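Local coordinates for ankyrin repeat domain protein (Legionella pneumophila subsp. pneumophila, PDB 6MCA) that is a Legionella effector with ankyrin repeats and a cysteine protease-like region, and interacts with the host LARP7 component of the 7SK snRNP complex, at residues P58-E61 with C62-R66; T90-H93 with W94-N98; F270-H274 with Q275-K279. All blocks are in the same frame, centred on the assembly; numbering follows the deposited sequence.

Contact 1: P58-E61 with C62-R66; sequences PLIE and CAITR
Thr65 grips the carbonyl oxygen of Glu61 twice, one turn back along the same helix. Its hydroxyl OG1 lies 2.7 Å from Glu61 O, and its amide N donates to Glu61 O over 2.9 Å; the two donors arrive from opposite faces of the carbonyl plane. The hydroxyl gets there because OG1 sits between the backbone N and the carbonyl carbon (chi1 58°), turned back toward the preceding turn, while CG2 is left anti to the carbonyl carbon. The hydroxyl is thus bonded to the main chain of its own helix. Alongside, Ile64 lays its CG1 arm back over the backbone, CG1 being 3.2 Å from Ile60 O, and its end CD1 meets the CG2 branch of Ile60 at 4.1 Å. Both branches face helix 91-97, where Trp94 packs on the two isoleucines. On another side of the helix, Cys62 SG rests 3.3 Å from Pro58 O, and the side chain packs against Ile70, Ala71 and Leu74 of helix 68-76. The main chain beneath is regular: Cys62, Ala63 and Ile64 donate to the carbonyls four residues earlier. Before the first turn, Thr57 OG1 bonds Ile60 N. At the other end Arg66 takes a positive phi (60°) as the chain bonds back into the last turn, a Schellman motif that ends this short helix.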
loop_
_atom_site.group_PDB
_atom_site.type_symbol
_atom_site.label_atom_id
_atom_site.label_comp_id
_atom_site.label_asym_id
_atom_site.label_seq_id
_atom_site.Cartn_x
_atom_site.Cartn_y
_atom_site.Cartn_z
ATOM N N PRO A 58 -2.150 -26.584 4.187
ATOM C CA PRO A 58 -3.291 -26.806 5.094
ATOM C C PRO A 58 -3.323 -25.849 6.278
ATOM O O PRO A 58 -4.403 -25.385 6.667
ATOM C CB PRO A 58 -3.097 -28.262 5.537
ATOM C CG PRO A 58 -2.374 -28.900 4.406
ATOM C CD PRO A 58 -1.465 -27.844 3.842
ATOM N N LEU A 59 -2.162 -25.533 6.857
ATOM C CA LEU A 59 -2.124 -24.593 7.972
ATOM C C LEU A 59 -2.521 -23.191 7.526
ATOM O O LEU A 59 -3.232 -22.480 8.247
ATOM C CB LEU A 59 -0.733 -24.583 8.604
ATOM C CG LEU A 59 -0.602 -23.823 9.924
ATOM C CD1 LEU A 59 -1.549 -24.397 10.966
ATOM C CD2 LEU A 59 0.835 -23.853 10.421
ATOM N N ILE A 60 -2.073 -22.776 6.339
ATOM C CA ILE A 60 -2.474 -21.473 5.821
ATOM C C ILE A 60 -3.964 -21.458 5.500
ATOM O O ILE A 60 -4.633 -20.435 5.683
ATOM C CB ILE A 60 -1.614 -21.099 4.599
ATOM C CG1 ILE A 60 -0.157 -20.895 5.024
ATOM C CG2 ILE A 60 -2.149 -19.851 3.918
ATOM C CD1 ILE A 60 0.750 -20.435 3.903
ATOM N N GLU A 61 -4.513 -22.583 5.034
ATOM C CA GLU A 61 -5.959 -22.675 4.851
ATOM C C GLU A 61 -6.689 -22.499 6.177
ATOM O O GLU A 61 -7.698 -21.786 6.252
ATOM C CB GLU A 61 -6.325 -24.016 4.213
ATOM C CG GLU A 61 -5.812 -24.204 2.796
ATOM C CD GLU A 61 -6.634 -23.456 1.765
ATOM O OE1 GLU A 61 -7.696 -22.908 2.129
ATOM O OE2 GLU A 61 -6.222 -23.421 0.586
ATOM N N CYS A 62 -6.188 -23.144 7.235
ATOM C CA CYS A 62 -6.780 -22.977 8.559
ATOM C C CYS A 62 -6.722 -21.524 9.011
ATOM O O CYS A 62 -7.686 -21.003 9.583
ATOM C CB CYS A 62 -6.062 -23.873 9.569
ATOM S SG CYS A 62 -6.303 -25.636 9.301
ATOM N N ALA A 63 -5.592 -20.857 8.768
ATOM C CA ALA A 63 -5.463 -19.455 9.154
ATOM C C ALA A 63 -6.436 -18.577 8.376
ATOM O O ALA A 63 -7.077 -17.688 8.950
ATOM C CB ALA A 63 -4.024 -18.983 8.944
ATOM N N ILE A 64 -6.564 -18.816 7.068
ATOM C CA ILE A 64 -7.464 -18.017 6.241
ATOM C C ILE A 64 -8.909 -18.209 6.682
ATOM O O ILE A 64 -9.691 -17.252 6.734
ATOM C CB ILE A 64 -7.271 -18.370 4.753
ATOM C CG1 ILE A 64 -5.932 -17.832 4.244
ATOM C CG2 ILE A 64 -8.418 -17.826 3.913
ATOM C CD1 ILE A 64 -5.669 -18.137 2.785
ATOM N N THR A 65 -9.284 -19.441 7.019
ATOM C CA THR A 65 -10.661 -19.747 7.391
ATOM C C THR A 65 -10.913 -19.681 8.894
ATOM O O THR A 65 -12.022 -20.008 9.329
ATOM C CB THR A 65 -11.054 -21.130 6.863
ATOM O OG1 THR A 65 -10.160 -22.118 7.392
ATOM C CG2 THR A 65 -10.988 -21.156 5.343
ATOM N N ARG A 66 -9.919 -19.275 9.689
ATOM C CA ARG A 66 -10.075 -19.091 11.135
ATOM C C ARG A 66 -10.496 -20.380 11.838
ATOM O O ARG A 66 -11.262 -20.354 12.805
ATOM C CB ARG A 66 -11.071 -17.971 11.450
ATOM C CG ARG A 66 -10.783 -16.643 10.780
ATOM C CD ARG A 66 -11.988 -15.725 10.904
ATOM N NE ARG A 66 -11.729 -14.394 10.367
ATOM C CZ ARG A 66 -11.321 -13.364 11.098
ATOM N NH1 ARG A 66 -11.124 -13.510 12.401
ATOM N NH2 ARG A 66 -11.112 -12.185 10.526
#

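Contact 2: T90-H93 with W94-N98; sequences TPLH and WAVDN
Asp97 N donates to His93 O at 2.9 Å, one of a ladder of four bonds that also ties Trp94 to Thr90, Ala95 to Pro91 and Val96 to Leu92. The first rung is the longest: Trp94 N reaches Thr90 O at 3.2 Å. Thr90, the N-cap residue, is further held by the imidazole of His93, whose ND1 is hydrogen-bonded to Thr90 OG1 at 3.1 Å and takes a weak bond from Thr90 N. With NE2 bonded to Leu122 O, both ring nitrogens are engaged, which should fix the rotation of the ring. This is the Thr-Pro-Leu-His signature of ankyrin repeats. The Asp97 carboxylate folds back beside the helix (CG anti to the carbonyl carbon, chi1 -61°), bringing OD1 within 3.1 Å of His93 O, a close pair of acceptors, while OD2 forms a salt bridge with Arg89. Arg89 also makes a cation-pi contact with Trp94. The indole leans back over the first turn, CD1 being 3.1 Å from Thr90 O, with Pro91 CA at the ring's edge and NE1 bonded to Asp85. More loosely, Leu92 CD1 approaches Val96 CG2 at 4.3 Å. Around the helix, Pro91 and Trp94 pack on helix 58-65, Leu92 and Ala95 on helix 101-109, and Val96 and Asp97 on helix 126-131.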
loop_
_atom_site.group_PDB
_atom_site.type_symbol
_atom_site.label_atom_id
_atom_site.label_comp_id
_atom_site.label_asym_id
_atom_site.label_seq_id
_atom_site.Cartn_x
_atom_site.Cartn_y
_atom_site.Cartn_z
ATOM N N THR A 90 3.655 -16.143 5.658
ATOM C CA THR A 90 3.622 -17.267 6.574
ATOM C C THR A 90 2.218 -17.402 7.157
ATOM O O THR A 90 1.393 -16.496 7.024
ATOM C CB THR A 90 4.659 -17.075 7.682
ATOM O OG1 THR A 90 4.227 -16.035 8.569
ATOM C CG2 THR A 90 6.012 -16.702 7.089
ATOM N N PRO A 91 1.904 -18.538 7.791
ATOM C CA PRO A 91 0.611 -18.643 8.490
ATOM C C PRO A 91 0.375 -17.528 9.492
ATOM O O PRO A 91 -0.775 -17.103 9.684
ATOM C CB PRO A 91 0.703 -20.011 9.177
ATOM C CG PRO A 91 1.604 -20.802 8.302
ATOM C CD PRO A 91 2.611 -19.832 7.744
ATOM N N LEU A 92 1.433 -17.034 10.141
ATOM C CA LEU A 92 1.280 -15.913 11.060
ATOM C C LEU A 92 0.841 -14.653 10.324
ATOM O O LEU A 92 0.023 -13.883 10.838
ATOM C CB LEU A 92 2.585 -15.668 11.815
ATOM C CG LEU A 92 2.492 -14.688 12.985
ATOM C CD1 LEU A 92 1.512 -15.197 14.030
ATOM C CD2 LEU A 92 3.862 -14.459 13.598
ATOM N N HIS A 93 1.382 -14.424 9.123
ATOM C CA HIS A 93 0.927 -13.306 8.300
ATOM C C HIS A 93 -0.575 -13.382 8.064
ATOM O O HIS A 93 -1.291 -12.384 8.207
ATOM C CB HIS A 93 1.670 -13.299 6.962
ATOM C CG HIS A 93 2.991 -12.595 6.996
ATOM N ND1 HIS A 93 4.182 -13.260 7.190
ATOM C CD2 HIS A 93 3.309 -11.287 6.841
ATOM C CE1 HIS A 93 5.178 -12.391 7.161
ATOM N NE2 HIS A 93 4.675 -11.187 6.952
ATOM N N TRP A 94 -1.071 -14.568 7.708
ATOM C CA TRP A 94 -2.491 -14.722 7.408
ATOM C C TRP A 94 -3.344 -14.551 8.656
ATOM O O TRP A 94 -4.421 -13.944 8.599
ATOM C CB TRP A 94 -2.742 -16.085 6.766
ATOM C CG TRP A 94 -2.150 -16.202 5.401
ATOM C CD1 TRP A 94 -0.995 -16.842 5.060
ATOM C CD2 TRP A 94 -2.677 -15.652 4.189
ATOM N NE1 TRP A 94 -0.774 -16.730 3.709
ATOM C CE2 TRP A 94 -1.791 -16.002 3.151
ATOM C CE3 TRP A 94 -3.814 -14.898 3.880
ATOM C CZ2 TRP A 94 -2.007 -15.626 1.828
ATOM C CZ3 TRP A 94 -4.026 -14.526 2.566
ATOM C CH2 TRP A 94 -3.127 -14.890 1.556
ATOM N N ALA A 95 -2.885 -15.080 9.792
ATOM C CA ALA A 95 -3.642 -14.922 11.031
ATOM C C ALA A 95 -3.697 -13.463 11.461
ATOM O O ALA A 95 -4.734 -12.985 11.936
ATOM C CB ALA A 95 -3.028 -15.782 12.134
ATOM N N VAL A 96 -2.593 -12.734 11.289
ATOM C CA VAL A 96 -2.530 -11.352 11.749
ATOM C C VAL A 96 -3.330 -10.441 10.825
ATOM O O VAL A 96 -4.051 -9.547 11.288
ATOM C CB VAL A 96 -1.061 -10.909 11.868
ATOM C CG1 VAL A 96 -0.952 -9.400 11.870
ATOM C CG2 VAL A 96 -0.439 -11.492 13.127
ATOM N N ASP A 97 -3.230 -10.654 9.510
ATOM C CA ASP A 97 -4.031 -9.872 8.574
ATOM C C ASP A 97 -5.526 -10.074 8.791
ATOM O O ASP A 97 -6.319 -9.199 8.425
ATOM C CB ASP A 97 -3.655 -10.224 7.132
ATOM C CG ASP A 97 -2.198 -9.931 6.821
ATOM O OD1 ASP A 97 -1.498 -9.377 7.696
ATOM O OD2 ASP A 97 -1.750 -10.256 5.701
ATOM N N ASN A 98 -5.925 -11.201 9.381
ATOM C CA ASN A 98 -7.312 -11.430 9.758
ATOM C C ASN A 98 -7.664 -10.833 11.115
ATOM O O ASN A 98 -8.836 -10.884 11.507
ATOM C CB ASN A 98 -7.610 -12.932 9.780
ATOM C CG ASN A 98 -8.122 -13.446 8.449
ATOM O OD1 ASN A 98 -8.167 -12.715 7.461
ATOM N ND2 ASN A 98 -8.505 -14.718 8.418
#

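Contact 3: F270-H274 with Q275-K279; sequences FVRYH and QWWAK
Val271 pairs with Ala278, and Tyr273 with Trp276, as the hydrogen-bonded pairs of an antiparallel beta hairpin whose strands run 4.7 Å apart, axis to axis, and are joined by a type II' turn at His274 and Gln275; the bond from Ala278 N to Val271 O is weak. One face of the hairpin carries Phe270, Arg272, Trp277 and Lys279. Here Trp277, with CG anti to its amide nitrogen (chi1 177°), swings its indole across the neighbouring strand toward Phe270. The two rings meet obliquely, planes at 41°, with Phe270 CD2 only 3.3 Å from Trp277 CZ2 and the indole NE1 at the edge of the phenyl ring. Lys279 runs beside Phe270, its CG 3.6 Å from Phe270 CE2, before its ammonium end continues to a salt bridge with Glu289. The indole and the lysine chain thus meet neighbouring atoms, CD2 and CE2, of the phenyl ring. On the reverse face, Val271 CB and Ala278 CB stand 4.2 Å apart, and Val271, Tyr273, Trp276 and Ala278 all touch Met362 of helix 355-364. Strands 256-263 and 292-297 continue the sheet on either side of the hairpin. At the turn, His274 CD2 sits 3.3 Å above one face of the Tyr273 ring, toward its rim. Arg272 bends back to brace the same turn: NE donates in its guanidinium plane to a lone pair of His274 O, at 2.7 Å and 176°.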
loop_
_atom_site.group_PDB
_atom_site.type_symbol
_atom_site.label_atom_id
_atom_site.label_comp_id
_atom_site.label_asym_id
_atom_site.label_seq_id
_atom_site.Cartn_x
_atom_site.Cartn_y
_atom_site.Cartn_z
ATOM N N PHE A 270 -12.557 2.800 -9.189
ATOM C CA PHE A 270 -13.935 3.191 -9.418
ATOM C C PHE A 270 -14.550 3.624 -8.099
ATOM O O PHE A 270 -14.238 3.064 -7.044
ATOM C CB PHE A 270 -14.743 2.047 -10.036
ATOM C CG PHE A 270 -14.251 1.622 -11.389
ATOM C CD1 PHE A 270 -13.207 0.720 -11.512
ATOM C CD2 PHE A 270 -14.828 2.131 -12.541
ATOM C CE1 PHE A 270 -12.756 0.325 -12.756
ATOM C CE2 PHE A 270 -14.382 1.740 -13.789
ATOM C CZ PHE A 270 -13.343 0.837 -13.896
ATOM N N VAL A 271 -15.408 4.633 -8.159
ATOM C CA VAL A 271 -16.081 5.155 -6.977
ATOM C C VAL A 271 -17.576 5.192 -7.249
ATOM O O VAL A 271 -18.015 5.767 -8.247
ATOM C CB VAL A 271 -15.571 6.556 -6.587
ATOM C CG1 VAL A 271 -16.300 7.051 -5.349
ATOM C CG2 VAL A 271 -14.070 6.534 -6.348
ATOM N N ARG A 272 -18.351 4.574 -6.368
ATOM C CA ARG A 272 -19.804 4.635 -6.413
ATOM C C ARG A 272 -20.285 5.478 -5.242
ATOM O O ARG A 272 -19.889 5.237 -4.099
ATOM C CB ARG A 272 -20.413 3.231 -6.358
ATOM C CG ARG A 272 -21.917 3.173 -6.596
ATOM C CD ARG A 272 -22.709 3.287 -5.296
ATOM N NE ARG A 272 -24.147 3.265 -5.540
ATOM C CZ ARG A 272 -24.918 2.200 -5.352
ATOM N NH1 ARG A 272 -24.391 1.067 -4.906
ATOM N NH2 ARG A 272 -26.217 2.269 -5.607
ATOM N N TYR A 273 -21.120 6.472 -5.526
ATOM C CA TYR A 273 -21.747 7.276 -4.480
ATOM C C TYR A 273 -23.186 7.530 -4.896
ATOM O O TYR A 273 -23.440 8.355 -5.779
ATOM C CB TYR A 273 -21.005 8.591 -4.248
ATOM C CG TYR A 273 -21.620 9.426 -3.146
ATOM C CD1 TYR A 273 -21.487 9.055 -1.814
ATOM C CD2 TYR A 273 -22.339 10.578 -3.438
ATOM C CE1 TYR A 273 -22.051 9.809 -0.802
ATOM C CE2 TYR A 273 -22.906 11.340 -2.431
ATOM C CZ TYR A 273 -22.759 10.950 -1.116
ATOM O OH TYR A 273 -23.319 11.704 -0.110
ATOM N N HIS A 274 -24.118 6.822 -4.257
ATOM C CA HIS A 274 -25.533 6.891 -4.603
ATOM C C HIS A 274 -25.728 6.591 -6.085
ATOM O O HIS A 274 -25.368 5.505 -6.551
ATOM C CB HIS A 274 -26.114 8.256 -4.227
ATOM C CG HIS A 274 -26.031 8.563 -2.763
ATOM N ND1 HIS A 274 -26.109 7.587 -1.792
ATOM C CD2 HIS A 274 -25.875 9.735 -2.105
ATOM C CE1 HIS A 274 -26.005 8.146 -0.600
ATOM N NE2 HIS A 274 -25.861 9.449 -0.762
ATOM N N GLN A 275 -26.280 7.541 -6.836
ATOM C CA GLN A 275 -26.543 7.337 -8.254
ATOM C C GLN A 275 -25.364 7.724 -9.142
ATOM O O GLN A 275 -25.513 7.747 -10.368
ATOM C CB GLN A 275 -27.790 8.120 -8.680
ATOM C CG GLN A 275 -27.571 9.618 -8.849
ATOM C CD GLN A 275 -27.786 10.393 -7.566
ATOM O OE1 GLN A 275 -27.529 9.891 -6.472
ATOM N NE2 GLN A 275 -28.269 11.623 -7.692
ATOM N N TRP A 276 -24.203 8.013 -8.561
ATOM C CA TRP A 276 -23.045 8.474 -9.312
ATOM C C TRP A 276 -21.958 7.408 -9.334
ATOM O O TRP A 276 -21.749 6.695 -8.347
ATOM C CB TRP A 276 -22.492 9.770 -8.718
ATOM C CG TRP A 276 -23.518 10.849 -8.623
ATOM C CD1 TRP A 276 -24.110 11.320 -7.488
ATOM C CD2 TRP A 276 -24.090 11.585 -9.710
ATOM N NE1 TRP A 276 -25.010 12.310 -7.801
ATOM C CE2 TRP A 276 -25.018 12.490 -9.159
ATOM C CE3 TRP A 276 -23.906 11.567 -11.095
ATOM C CZ2 TRP A 276 -25.758 13.371 -9.944
ATOM C CZ3 TRP A 276 -24.642 12.441 -11.874
ATOM C CH2 TRP A 276 -25.556 13.331 -11.296
ATOM N N TRP A 277 -21.262 7.320 -10.464
ATOM C CA TRP A 277 -20.186 6.364 -10.684
ATOM C C TRP A 277 -19.004 7.117 -11.271
ATOM O O TRP A 277 -19.189 8.084 -12.008
ATOM C CB TRP A 277 -20.652 5.241 -11.622
ATOM C CG TRP A 277 -19.618 4.217 -11.983
ATOM C CD1 TRP A 277 -18.718 4.285 -13.007
ATOM C CD2 TRP A 277 -19.403 2.953 -11.343
ATOM N NE1 TRP A 277 -17.947 3.147 -13.036
ATOM C CE2 TRP A 277 -18.347 2.314 -12.026
ATOM C CE3 TRP A 277 -19.994 2.303 -10.254
ATOM C CZ2 TRP A 277 -17.873 1.056 -11.654
ATOM C CZ3 TRP A 277 -19.519 1.054 -9.888
ATOM C CH2 TRP A 277 -18.469 0.445 -10.586
ATOM N N ALA A 278 -17.791 6.705 -10.926
ATOM C CA ALA A 278 -16.611 7.432 -11.372
ATOM C C ALA A 278 -15.501 6.455 -11.711
ATOM O O ALA A 278 -15.224 5.535 -10.937
ATOM C CB ALA A 278 -16.125 8.418 -10.306
ATOM N N LYS A 279 -14.870 6.673 -12.861
ATOM C CA LYS A 279 -13.704 5.916 -13.286
ATOM C C LYS A 279 -12.475 6.813 -13.232
ATOM O O LYS A 279 -12.498 7.946 -13.737
ATOM C CB LYS A 279 -13.888 5.350 -14.696
ATOM C CG LYS A 279 -12.688 4.552 -15.188
ATOM C CD LYS A 279 -13.015 3.752 -16.436
ATOM C CE LYS A 279 -13.362 4.662 -17.597
ATOM N NZ LYS A 279 -13.514 3.900 -18.868
#

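From the N terminus the three contacts follow in series, none enclosing or crossing another, and each is formed within a continuous piece of chain. Contacts 1 and 2 lie within the short helices 58-65 and 91-97, side by side with centres about 9 Å apart; contact 2 belongs to the predicted ankyrin repeat. Asn98, at the end of the second, joins them through a probable hydrogen bond from its ND2 to Ile64 O, so the C-terminal ends of the two helices are tied. Contact 3 closes the tight hairpin between strands 266-273 and 276-280. Its centre is about 35 Å from that of contact 1 and 33 Å from that of contact 2, in the separate five-stranded sheet.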